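AlgW protein (Pseudomonas aeruginosa, PDB 7CO3) is an HtrA-type protein of the S1C peptidase family that probably acts as a serine endopeptidase, pairing a trypsin-like protease domain with a PDZ domain. Local coordinates at residues T141-V146 and A155-D160; D173-G178 and S200-N205; V180-G185 and V194-I199. The protein carries 1 engineered substitution. All coordinates share one frame; numbering follows the deposited sequence.

Interaction 1 (T141-V146 and A155-D160); sequences TIAQLV and AVLKID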
ATOM      1  N   THR B 141     -22.345 -22.282  -7.084  1.00 46.55           N
ATOM      2  CA  THR B 141     -23.435 -22.957  -6.390  1.00 44.42           C
ATOM      3  C   THR B 141     -24.049 -21.998  -5.390  1.00 43.20           C
ATOM      4  O   THR B 141     -23.426 -21.021  -4.971  1.00 42.71           O
ATOM      5  CB  THR B 141     -22.978 -24.241  -5.672  1.00 51.31           C
ATOM      6  OG1 THR B 141     -24.123 -24.926  -5.153  1.00 46.57           O
ATOM      7  CG2 THR B 141     -22.033 -23.937  -4.492  1.00 42.50           C
ATOM      8  N   ILE B 142     -25.286 -22.281  -5.033  1.00 40.50           N
ATOM      9  CA  ILE B 142     -25.961 -21.520  -3.993  1.00 51.37           C
ATOM     10  C   ILE B 142     -25.560 -22.106  -2.653  1.00 43.12           C
ATOM     11  O   ILE B 142     -25.371 -23.320  -2.527  1.00 47.95           O
ATOM     12  CB  ILE B 142     -27.489 -21.539  -4.193  1.00 44.72           C
ATOM     13  CG1 ILE B 142     -27.910 -20.605  -5.327  1.00 53.65           C
ATOM     14  CG2 ILE B 142     -28.201 -21.062  -2.942  1.00 47.19           C
ATOM     15  CD1 ILE B 142     -27.576 -21.073  -6.745  1.00 62.29           C
ATOM     16  N   ALA B 143     -25.382 -21.248  -1.661  1.00 38.29           N
ATOM     17  CA  ALA B 143     -24.992 -21.683  -0.333  1.00 46.02           C
ATOM     18  C   ALA B 143     -26.163 -21.504   0.615  1.00 43.72           C
ATOM     19  O   ALA B 143     -27.037 -20.669   0.387  1.00 42.16           O
ATOM     20  CB  ALA B 143     -23.785 -20.887   0.185  1.00 38.60           C
ATOM     21  N   GLN B 144     -26.164 -22.300   1.686  1.00 40.55           N
ATOM     22  CA  GLN B 144     -27.085 -22.149   2.799  1.00 43.98           C
ATOM     23  C   GLN B 144     -26.352 -21.552   3.991  1.00 41.94           C
ATOM     24  O   GLN B 144     -25.158 -21.796   4.191  1.00 41.60           O
ATOM     25  CB  GLN B 144     -27.704 -23.489   3.223  1.00 52.65           C
ATOM     26  CG  GLN B 144     -28.774 -24.086   2.274  1.00 79.47           C
ATOM     27  CD  GLN B 144     -29.509 -23.066   1.398  1.00 74.55           C
ATOM     28  OE1 GLN B 144     -30.317 -22.267   1.879  1.00 69.43           O
ATOM     29  NE2 GLN B 144     -29.246 -23.116   0.093  1.00 70.03           N
ATOM     30  N   LEU B 145     -27.077 -20.790   4.798  1.00 34.31           N
ATOM     31  CA  LEU B 145     -26.519 -20.219   6.012  1.00 41.03           C
ATOM     32  C   LEU B 145     -26.683 -21.210   7.162  1.00 49.60           C
ATOM     33  O   LEU B 145     -27.812 -21.480   7.594  1.00 55.18           O
ATOM     34  CB  LEU B 145     -27.196 -18.894   6.360  1.00 39.25           C
ATOM     35  CG  LEU B 145     -26.537 -18.091   7.489  1.00 43.47           C
ATOM     36  CD1 LEU B 145     -25.072 -17.706   7.163  1.00 46.69           C
ATOM     37  CD2 LEU B 145     -27.344 -16.849   7.786  1.00 43.45           C
ATOM     38  N   VAL B 146     -25.562 -21.740   7.667  1.00 43.51           N
ATOM     39  CA  VAL B 146     -25.620 -22.630   8.827  1.00 48.78           C
ATOM     40  C   VAL B 146     -26.001 -21.843  10.077  1.00 50.53           C
ATOM     41  O   VAL B 146     -26.954 -22.180  10.785  1.00 54.00           O
ATOM     42  CB  VAL B 146     -24.280 -23.368   9.000  1.00 45.48           C
ATOM     43  CG1 VAL B 146     -24.300 -24.275  10.240  1.00 46.79           C
ATOM     44  CG2 VAL B 146     -23.953 -24.164   7.727  1.00 41.81           C
ATOM     45  N   ALA B 155     -19.639 -15.942  10.180  1.00 27.10           N
ATOM     46  CA  ALA B 155     -20.805 -16.688   9.744  1.00 30.19           C
ATOM     47  C   ALA B 155     -20.321 -17.945   9.057  1.00 31.41           C
ATOM     48  O   ALA B 155     -19.204 -17.994   8.546  1.00 30.05           O
ATOM     49  CB  ALA B 155     -21.717 -15.875   8.815  1.00 29.38           C
ATOM     50  N   VAL B 156     -21.145 -18.989   9.107  1.00 31.78           N
ATOM     51  CA  VAL B 156     -20.828 -20.276   8.506  1.00 30.66           C
ATOM     52  C   VAL B 156     -21.851 -20.563   7.430  1.00 30.25           C
ATOM     53  O   VAL B 156     -23.054 -20.361   7.638  1.00 34.87           O
ATOM     54  CB  VAL B 156     -20.803 -21.415   9.547  1.00 30.47           C
ATOM     55  CG1 VAL B 156     -20.509 -22.706   8.860  1.00 27.07           C
ATOM     56  CG2 VAL B 156     -19.765 -21.145  10.609  1.00 31.03           C
ATOM     57  N   LEU B 157     -21.363 -21.036   6.293  1.00 28.20           N
ATOM     58  CA  LEU B 157     -22.133 -21.408   5.126  1.00 35.61           C
ATOM     59  C   LEU B 157     -21.860 -22.879   4.836  1.00 34.48           C
ATOM     60  O   LEU B 157     -20.828 -23.425   5.229  1.00 35.13           O
ATOM     61  CB  LEU B 157     -21.730 -20.585   3.881  1.00 29.51           C
ATOM     62  CG  LEU B 157     -21.748 -19.047   3.900  1.00 33.21           C
ATOM     63  CD1 LEU B 157     -21.237 -18.485   2.530  1.00 29.96           C
ATOM     64  CD2 LEU B 157     -23.135 -18.548   4.220  1.00 31.08           C
ATOM     65  N   LYS B 158     -22.770 -23.489   4.093  1.00 44.40           N
ATOM     66  CA  LYS B 158     -22.670 -24.876   3.664  1.00 48.57           C
ATOM     67  C   LYS B 158     -23.038 -24.962   2.197  1.00 38.50           C
ATOM     68  O   LYS B 158     -24.035 -24.372   1.770  1.00 39.54           O
ATOM     69  CB  LYS B 158     -23.605 -25.786   4.494  1.00 46.93           C
ATOM     70  CG  LYS B 158     -23.323 -27.302   4.349  1.00 49.91           C
ATOM     71  CD  LYS B 158     -23.983 -27.910   3.104  1.00 63.66           C
ATOM     72  CE  LYS B 158     -24.050 -29.424   3.174  1.00 65.76           C
ATOM     73  NZ  LYS B 158     -22.765 -30.004   3.654  1.00 66.09           N
ATOM     74  N   ILE B 159     -22.250 -25.720   1.438  1.00 44.88           N
ATOM     75  CA  ILE B 159     -22.534 -26.002   0.041  1.00 46.17           C
ATOM     76  C   ILE B 159     -22.475 -27.508  -0.183  1.00 51.48           C
ATOM     77  O   ILE B 159     -21.853 -28.245   0.585  1.00 48.00           O
ATOM     78  CB  ILE B 159     -21.575 -25.246  -0.913  1.00 45.57           C
ATOM     79  CG1 ILE B 159     -20.102 -25.704  -0.772  1.00 44.65           C
ATOM     80  CG2 ILE B 159     -21.700 -23.709  -0.684  1.00 40.18           C
ATOM     81  CD1 ILE B 159     -19.166 -25.095  -1.864  1.00 44.73           C
ATOM     82  N   ASP B 160     -23.129 -27.950  -1.251  1.00 58.13           N
ATOM     83  CA  ASP B 160     -23.219 -29.356  -1.644  1.00 66.28           C
ATOM     84  C   ASP B 160     -22.484 -29.511  -2.972  1.00 67.37           C
ATOM     85  O   ASP B 160     -23.053 -29.257  -4.035  1.00 76.75           O
ATOM     86  CB  ASP B 160     -24.681 -29.782  -1.746  1.00 83.57           C
ATOM     87  CG  ASP B 160     -24.860 -31.194  -2.282  1.00102.94           C
ATOM     88  OD1 ASP B 160     -24.230 -32.123  -1.732  1.00108.26           O
ATOM     89  OD2 ASP B 160     -25.643 -31.375  -3.238  1.00108.64           O
TER
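Leu145 lays its CD1 methyl over the strand opposite, 3.6 Å from Leu157 CD2, and the same methyl reaches the backbone at Val156 O (3.4 Å). CG of Leu145 stands anti to its own backbone N (chi1 -170°), which carries this end of the side chain nearer to 155-160, and CD1 also borders Ala155 CB. Further along, Ile159 CG2 touches two methyls, 3.6 Å from Ala143 CB and 3.8 Å from Thr141 CG2. The contact is made by a beta hairpin of strands 140-149 and 154-158, in the closed antiparallel barrel of the trypsin-like domain. Gln144 and Lys158 form its hydrogen-bonded pair: Gln144 N gives a nearly straight bond to Lys158 O, and Lys158 N returns one to Gln144 O (2.9 Å), both in the carbonyl plane. Leu145 and Leu157 make the adjoining non-hydrogen-bonded pair. The next bond, Val146 N to Val156 O, is more bent, with an angle of 138° at the hydrogen and the donor tilted from the carbonyl plane. Val146 CG2 crosses the root of the lysine side chain, 3.6 Å from Lys158 CB, while its CB faces Val156 CG1. Helix 261-274 packs on both valines through Ile271. Beyond its CB the lysine leads away from 141-146 and bends at chi2 and again at chi4, bringing NZ to a hydrogen bond with Glu115 O and the side chain into a cation-pi contact with Tyr117.

Interaction 2 (D173-G178 and S200-N205); sequences DGIRTG and SATGRN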
ATOM      1  N   ASP B 173      -1.620 -18.490  17.074  1.00 54.53           N
ATOM      2  CA  ASP B 173      -0.752 -18.085  18.183  1.00 59.31           C
ATOM      3  C   ASP B 173       0.719 -18.261  17.810  1.00 63.26           C
ATOM      4  O   ASP B 173       1.583 -17.539  18.322  1.00 61.94           O
ATOM      5  CB  ASP B 173      -1.103 -18.853  19.452  1.00 68.01           C
ATOM      6  CG  ASP B 173      -0.314 -18.377  20.674  1.00 89.92           C
ATOM      7  OD1 ASP B 173      -0.692 -18.769  21.797  1.00 96.76           O
ATOM      8  OD2 ASP B 173       0.676 -17.616  20.522  1.00 99.07           O
ATOM      9  N   GLY B 174       1.011 -19.179  16.884  1.00 66.33           N
ATOM     10  CA  GLY B 174       2.355 -19.422  16.401  1.00 55.55           C
ATOM     11  C   GLY B 174       2.921 -18.355  15.480  1.00 49.75           C
ATOM     12  O   GLY B 174       4.046 -18.526  15.011  1.00 53.26           O
ATOM     13  N   ILE B 175       2.206 -17.278  15.212  1.00 46.61           N
ATOM     14  CA  ILE B 175       2.731 -16.253  14.315  1.00 40.92           C
ATOM     15  C   ILE B 175       3.461 -15.210  15.136  1.00 37.51           C
ATOM     16  O   ILE B 175       3.148 -14.982  16.304  1.00 39.05           O
ATOM     17  CB  ILE B 175       1.627 -15.599  13.452  1.00 35.04           C
ATOM     18  CG1 ILE B 175       0.746 -14.695  14.308  1.00 34.17           C
ATOM     19  CG2 ILE B 175       0.838 -16.646  12.669  1.00 33.22           C
ATOM     20  CD1 ILE B 175      -0.447 -14.090  13.581  1.00 33.00           C
ATOM     21  N   ARG B 176       4.457 -14.583  14.518  1.00 29.30           N
ATOM     22  CA  ARG B 176       5.169 -13.460  15.106  1.00 29.80           C
ATOM     23  C   ARG B 176       5.011 -12.260  14.184  1.00 28.90           C
ATOM     24  O   ARG B 176       4.933 -12.415  12.958  1.00 27.45           O
ATOM     25  CB  ARG B 176       6.672 -13.748  15.277  1.00 30.30           C
ATOM     26  CG  ARG B 176       7.054 -14.908  16.185  1.00 36.98           C
ATOM     27  CD  ARG B 176       8.561 -15.236  16.089  1.00 43.04           C
ATOM     28  NE  ARG B 176       9.423 -14.214  16.711  1.00 43.67           N
ATOM     29  CZ  ARG B 176      10.731 -14.106  16.485  1.00 40.38           C
ATOM     30  NH1 ARG B 176      11.345 -14.956  15.668  1.00 42.88           N
ATOM     31  NH2 ARG B 176      11.431 -13.149  17.062  1.00 44.60           N
ATOM     32  N   THR B 177       4.971 -11.070  14.790  1.00 20.84           N
ATOM     33  CA  THR B 177       5.062  -9.818  14.047  1.00 24.17           C
ATOM     34  C   THR B 177       6.330  -9.775  13.208  1.00 27.63           C
ATOM     35  O   THR B 177       7.424 -10.074  13.687  1.00 21.77           O
ATOM     36  CB  THR B 177       5.017  -8.644  15.026  1.00 24.64           C
ATOM     37  OG1 THR B 177       3.730  -8.627  15.634  1.00 29.84           O
ATOM     38  CG2 THR B 177       5.280  -7.284  14.342  1.00 24.55           C
ATOM     39  N   GLY B 178       6.181  -9.407  11.939  1.00 20.63           N
ATOM     40  CA  GLY B 178       7.282  -9.463  11.014  1.00 23.07           C
ATOM     41  C   GLY B 178       7.259 -10.663  10.091  1.00 19.76           C
ATOM     42  O   GLY B 178       7.959 -10.652   9.086  1.00 17.71           O
ATOM     43  N   SER B 200       1.665  -7.099  11.076  1.00 15.50           N
ATOM     44  CA  SER B 200       2.032  -5.793  11.610  1.00 17.60           C
ATOM     45  C   SER B 200       1.938  -5.742  13.128  1.00 21.17           C
ATOM     46  O   SER B 200       2.584  -4.894  13.759  1.00 17.57           O
ATOM     47  CB  SER B 200       1.149  -4.710  10.998  1.00 16.71           C
ATOM     48  OG  SER B 200       1.485  -4.555   9.636  1.00 18.24           O
ATOM     49  N   ALA B 201       1.098  -6.594  13.703  1.00 17.57           N
ATOM     50  CA  ALA B 201       0.812  -6.667  15.140  1.00 21.31           C
ATOM     51  C   ALA B 201      -0.235  -7.756  15.329  1.00 23.52           C
ATOM     52  O   ALA B 201      -0.900  -8.192  14.375  1.00 21.04           O
ATOM     53  CB  ALA B 201       0.327  -5.336  15.724  1.00 19.32           C
ATOM     54  N   THR B 202      -0.354  -8.215  16.568  1.00 24.69           N
ATOM     55  CA  THR B 202      -1.363  -9.199  16.915  1.00 27.63           C
ATOM     56  C   THR B 202      -2.097  -8.752  18.180  1.00 25.61           C
ATOM     57  O   THR B 202      -1.662  -7.848  18.895  1.00 26.92           O
ATOM     58  CB  THR B 202      -0.759 -10.612  17.105  1.00 26.71           C
ATOM     59  OG1 THR B 202       0.019 -10.612  18.312  1.00 30.21           O
ATOM     60  CG2 THR B 202       0.153 -11.005  15.944  1.00 28.96           C
ATOM     61  N   GLY B 203      -3.237  -9.388  18.428  1.00 26.58           N
ATOM     62  CA  GLY B 203      -3.985  -9.141  19.656  1.00 26.73           C
ATOM     63  C   GLY B 203      -4.717  -7.821  19.670  1.00 34.60           C
ATOM     64  O   GLY B 203      -4.921  -7.256  20.748  1.00 34.61           O
ATOM     65  N   ARG B 204      -5.113  -7.297  18.494  1.00 30.53           N
ATOM     66  CA  ARG B 204      -5.756  -5.980  18.449  1.00 34.04           C
ATOM     67  C   ARG B 204      -7.197  -6.109  18.928  1.00 39.40           C
ATOM     68  O   ARG B 204      -8.107  -6.537  18.201  1.00 37.57           O
ATOM     69  CB  ARG B 204      -5.698  -5.388  17.045  1.00 36.64           C
ATOM     70  CG  ARG B 204      -4.298  -4.941  16.669  1.00 27.21           C
ATOM     71  CD  ARG B 204      -3.923  -3.622  17.313  1.00 28.22           C
ATOM     72  NE  ARG B 204      -2.885  -2.970  16.539  1.00 33.88           N
ATOM     73  CZ  ARG B 204      -1.651  -2.705  16.958  1.00 31.58           C
ATOM     74  NH1 ARG B 204      -1.256  -3.050  18.173  1.00 34.27           N
ATOM     75  NH2 ARG B 204      -0.792  -2.101  16.135  1.00 26.97           N
ATOM     76  N   ASN B 205      -7.385  -5.782  20.191  1.00 41.89           N
ATOM     77  CA  ASN B 205      -8.677  -5.421  20.739  1.00 50.19           C
ATOM     78  C   ASN B 205      -8.609  -3.919  20.935  1.00 51.91           C
ATOM     79  O   ASN B 205      -7.575  -3.298  20.659  1.00 56.71           O
ATOM     80  CB  ASN B 205      -8.951  -6.206  22.018  1.00 49.54           C
ATOM     81  CG  ASN B 205      -7.720  -6.287  22.906  1.00 50.86           C
ATOM     82  OD1 ASN B 205      -7.202  -5.262  23.340  1.00 58.72           O
ATOM     83  ND2 ASN B 205      -7.231  -7.503  23.158  1.00 57.19           N
TER
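Ile175 and Thr202 lie side by side, their side chains running opposite ways, and meet through the isoleucine's CG1-CD1 arm and the threonine's methyl. CD1 of Ile175 lies 3.9 Å from Thr202 CG2, with CG1 only slightly farther off. The arm starts between backbone N and carbonyl carbon (chi1 72°), and then runs out extended, its chi2 near 180°, alongside that methyl. Ile216 of strand 215-218 also packs on this isoleucine. Thr177 meets segment 200-205 quite differently, spreading its two branches over backbone. Its OG1 approaches Ala201 CA at 3.5 Å, and its CG2 rests 3.6 Å from Ser200 O. No hydrogen bond joins these two segments, which meet by van der Waals packing; the loop is tied to the strand one residue earlier, where Gly178 pairs with Ile199. This loop leads into strand 180-185 of the trypsin-like domain, and strand 193-204 turns a corner at Thr202. Just past the corner, Gly203 and Arg204 both face Phe215 in a G1 beta bulge, the glycine supplying the positive phi of 74°. Arg204 folds back there, laying one face of its guanidinium group over Ala201 CB, which sits 3.4 Å above the plane and offset toward the rim. The group is fixed further by bonds from NE to Gln217 OE1 and from NH2 to Gln192 O of the second subunit. Ser200 OG hydrogen-bonds to Val194 O of that subunit, whose Val59 packs against Thr177.

Interaction 3 (V180-G185 and V194-I199); sequences VCLAIG and VTMGII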
ATOM      1  N   VAL B 180       5.897 -12.941   7.100  1.00 19.21           N
ATOM      2  CA  VAL B 180       5.207 -12.592   5.857  1.00 17.56           C
ATOM      3  C   VAL B 180       3.835 -13.257   5.813  1.00 18.54           C
ATOM      4  O   VAL B 180       3.679 -14.396   6.243  1.00 21.43           O
ATOM      5  CB  VAL B 180       6.064 -13.003   4.645  1.00 23.47           C
ATOM      6  CG1 VAL B 180       5.266 -12.916   3.318  1.00 21.39           C
ATOM      7  CG2 VAL B 180       7.296 -12.177   4.575  1.00 21.81           C
ATOM      8  N   CYS B 181       2.822 -12.548   5.304  1.00 15.43           N
ATOM      9  CA  CYS B 181       1.514 -13.175   5.085  1.00 19.53           C
ATOM     10  C   CYS B 181       0.917 -12.725   3.758  1.00 20.04           C
ATOM     11  O   CYS B 181       1.324 -11.719   3.158  1.00 17.69           O
ATOM     12  CB  CYS B 181       0.513 -12.868   6.217  1.00 15.18           C
ATOM     13  SG  CYS B 181       0.370 -11.078   6.496  1.00 28.36           S
ATOM     14  N   LEU B 182      -0.091 -13.478   3.329  1.00 20.77           N
ATOM     15  CA  LEU B 182      -0.793 -13.272   2.067  1.00 18.80           C
ATOM     16  C   LEU B 182      -2.291 -13.135   2.339  1.00 20.73           C
ATOM     17  O   LEU B 182      -2.858 -13.936   3.084  1.00 19.45           O
ATOM     18  CB  LEU B 182      -0.532 -14.466   1.143  1.00 18.77           C
ATOM     19  CG  LEU B 182       0.764 -14.606   0.352  1.00 27.95           C
ATOM     20  CD1 LEU B 182       1.989 -14.305   1.137  1.00 33.46           C
ATOM     21  CD2 LEU B 182       0.865 -16.036  -0.168  1.00 40.87           C
ATOM     22  N   ALA B 183      -2.939 -12.112   1.750  1.00 15.20           N
ATOM     23  CA  ALA B 183      -4.383 -11.949   1.782  1.00 19.70           C
ATOM     24  C   ALA B 183      -4.951 -12.446   0.448  1.00 19.92           C
ATOM     25  O   ALA B 183      -4.376 -12.180  -0.612  1.00 17.48           O
ATOM     26  CB  ALA B 183      -4.776 -10.484   2.009  1.00 13.95           C
ATOM     27  N   ILE B 184      -6.077 -13.155   0.498  1.00 16.33           N
ATOM     28  CA  ILE B 184      -6.713 -13.750  -0.688  1.00 21.51           C
ATOM     29  C   ILE B 184      -8.179 -13.386  -0.659  1.00 19.97           C
ATOM     30  O   ILE B 184      -8.875 -13.705   0.299  1.00 19.21           O
ATOM     31  CB  ILE B 184      -6.534 -15.281  -0.779  1.00 20.32           C
ATOM     32  CG1 ILE B 184      -5.070 -15.662  -0.633  1.00 17.70           C
ATOM     33  CG2 ILE B 184      -7.014 -15.776  -2.148  1.00 22.53           C
ATOM     34  CD1 ILE B 184      -4.793 -17.140  -0.714  1.00 21.78           C
ATOM     35  N   GLY B 185      -8.634 -12.682  -1.684  1.00 17.66           N
ATOM     36  CA  GLY B 185     -10.001 -12.211  -1.684  1.00 22.44           C
ATOM     37  C   GLY B 185     -10.372 -11.642  -3.032  1.00 17.13           C
ATOM     38  O   GLY B 185      -9.671 -11.842  -4.026  1.00 21.68           O
ATOM     39  N   VAL B 194      -4.401 -11.907  -4.893  1.00 14.78           N
ATOM     40  CA  VAL B 194      -3.471 -12.207  -3.808  1.00 16.99           C
ATOM     41  C   VAL B 194      -2.650 -10.960  -3.530  1.00 15.51           C
ATOM     42  O   VAL B 194      -2.032 -10.426  -4.437  1.00 15.52           O
ATOM     43  CB  VAL B 194      -2.549 -13.407  -4.114  1.00 18.23           C
ATOM     44  CG1 VAL B 194      -1.681 -13.732  -2.852  1.00 19.74           C
ATOM     45  CG2 VAL B 194      -3.370 -14.620  -4.491  1.00 18.47           C
ATOM     46  N   THR B 195      -2.604 -10.527  -2.276  1.00 15.37           N
ATOM     47  CA  THR B 195      -1.698  -9.456  -1.877  1.00 13.96           C
ATOM     48  C   THR B 195      -0.766  -9.944  -0.780  1.00 15.04           C
ATOM     49  O   THR B 195      -1.084 -10.871  -0.061  1.00 18.01           O
ATOM     50  CB  THR B 195      -2.459  -8.216  -1.413  1.00 14.12           C
ATOM     51  OG1 THR B 195      -3.399  -8.609  -0.403  1.00 18.61           O
ATOM     52  CG2 THR B 195      -3.215  -7.600  -2.555  1.00 11.73           C
ATOM     53  N   MET B 196       0.370  -9.266  -0.625  1.00 14.23           N
ATOM     54  CA  MET B 196       1.426  -9.709   0.262  1.00 16.25           C
ATOM     55  C   MET B 196       1.823  -8.591   1.216  1.00 17.81           C
ATOM     56  O   MET B 196       1.908  -7.424   0.814  1.00 16.84           O
ATOM     57  CB  MET B 196       2.642 -10.144  -0.551  1.00 14.08           C
ATOM     58  CG  MET B 196       3.717 -10.784   0.272  1.00 19.52           C
ATOM     59  SD  MET B 196       4.938  -9.571   0.858  1.00 22.59           S
ATOM     60  CE  MET B 196       5.637  -9.008  -0.717  1.00 17.42           C
ATOM     61  N   GLY B 197       2.111  -8.961   2.459  1.00 14.72           N
ATOM     62  CA  GLY B 197       2.671  -8.023   3.416  1.00 19.07           C
ATOM     63  C   GLY B 197       3.231  -8.789   4.606  1.00 19.39           C
ATOM     64  O   GLY B 197       3.636  -9.946   4.485  1.00 17.70           O
ATOM     65  N   ILE B 198       3.247  -8.139   5.767  1.00 15.86           N
ATOM     66  CA  ILE B 198       3.701  -8.814   6.990  1.00 17.40           C
ATOM     67  C   ILE B 198       2.618  -8.715   8.050  1.00 17.19           C
ATOM     68  O   ILE B 198       1.714  -7.879   7.976  1.00 17.23           O
ATOM     69  CB  ILE B 198       5.015  -8.248   7.591  1.00 15.95           C
ATOM     70  CG1 ILE B 198       4.854  -6.746   7.928  1.00 14.49           C
ATOM     71  CG2 ILE B 198       6.248  -8.507   6.695  1.00 19.25           C
ATOM     72  CD1 ILE B 198       5.924  -6.240   8.882  1.00 15.76           C
ATOM     73  N   ILE B 199       2.732  -9.587   9.056  1.00 16.90           N
ATOM     74  CA  ILE B 199       2.021  -9.384  10.320  1.00 16.01           C
ATOM     75  C   ILE B 199       2.546  -8.099  10.935  1.00 16.74           C
ATOM     76  O   ILE B 199       3.726  -8.018  11.285  1.00 20.92           O
ATOM     77  CB  ILE B 199       2.231 -10.574  11.278  1.00 18.21           C
ATOM     78  CG1 ILE B 199       1.840 -11.897  10.633  1.00 16.28           C
ATOM     79  CG2 ILE B 199       1.502 -10.346  12.635  1.00 21.66           C
ATOM     80  CD1 ILE B 199       0.419 -11.918  10.062  1.00 20.04           C
TER
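Leu182 sits between two side chains of the neighbouring strand: its CG lies 4.1 Å from Val194 CG1, and its CD1 lies 4.0 Å from Met196 CG. Both partners cross it at a slant on one face of the sheet. The methionine has CG anti to the backbone N (chi1 -172°) and then bends at chi2 and chi3, passing Val180 CG1 with CG and, more distantly, SD. Val59 of helix 56-62 packs on Leu182 and Val194 from this side. On the reverse face Cys181 carries SG between its backbone N and carbonyl carbon (chi1 54°), where the sulfur comes 3.7 Å from Ile199 CD1 and touches the backbone at Ile198 C. Strands 180-185 and 193-204 form an antiparallel beta hairpin in the trypsin-like domain, and four backbone bonds knit this portion of it. Ala183 and Thr195 exchange two of them, with Thr195 N to Ala183 O at 2.9 Å. Cys181 and Gly197 exchange the others on unequal terms: Gly197 N lies nearly in line with the C=O of Cys181, whereas Cys181 N stands 39° out of the plane of the Gly197 carbonyl. Thr195 OG1 lies 3.4 Å from Ala183 CB and is hydrogen-bonded to Ala221 O. Segment 194-199 also meets both other subunits of the trimer: Met196 packs on Met196 of the second subunit, and its backbone N bonds to Asp219 OD2 of the third. Ile198 N is instead held by Asp219 OD1 of its own chain.

Overall arrangement
Along the chain interaction 1 closes before interaction 2 opens, and interaction 3 is nested inside the loop that interaction 2 closes. All three lie in the trypsin-like protease domain. Interaction 1 belongs to the six-stranded barrel, while interactions 2 and 3 both use strand 193-204 of another sheet, the 173-178 half of interaction 2 being the loop that leads into strand 180-185. The centre of interaction 1 is about 26 Å from that of interaction 3 and about 30 Å from that of interaction 2. The latter two have centres 14 Å apart and touch, with Gly178 N probably hydrogen-bonded to Ile199 O. Both reach the second subunit, placing them at the trimer interface, whereas the segments of interaction 1 touch no other chain.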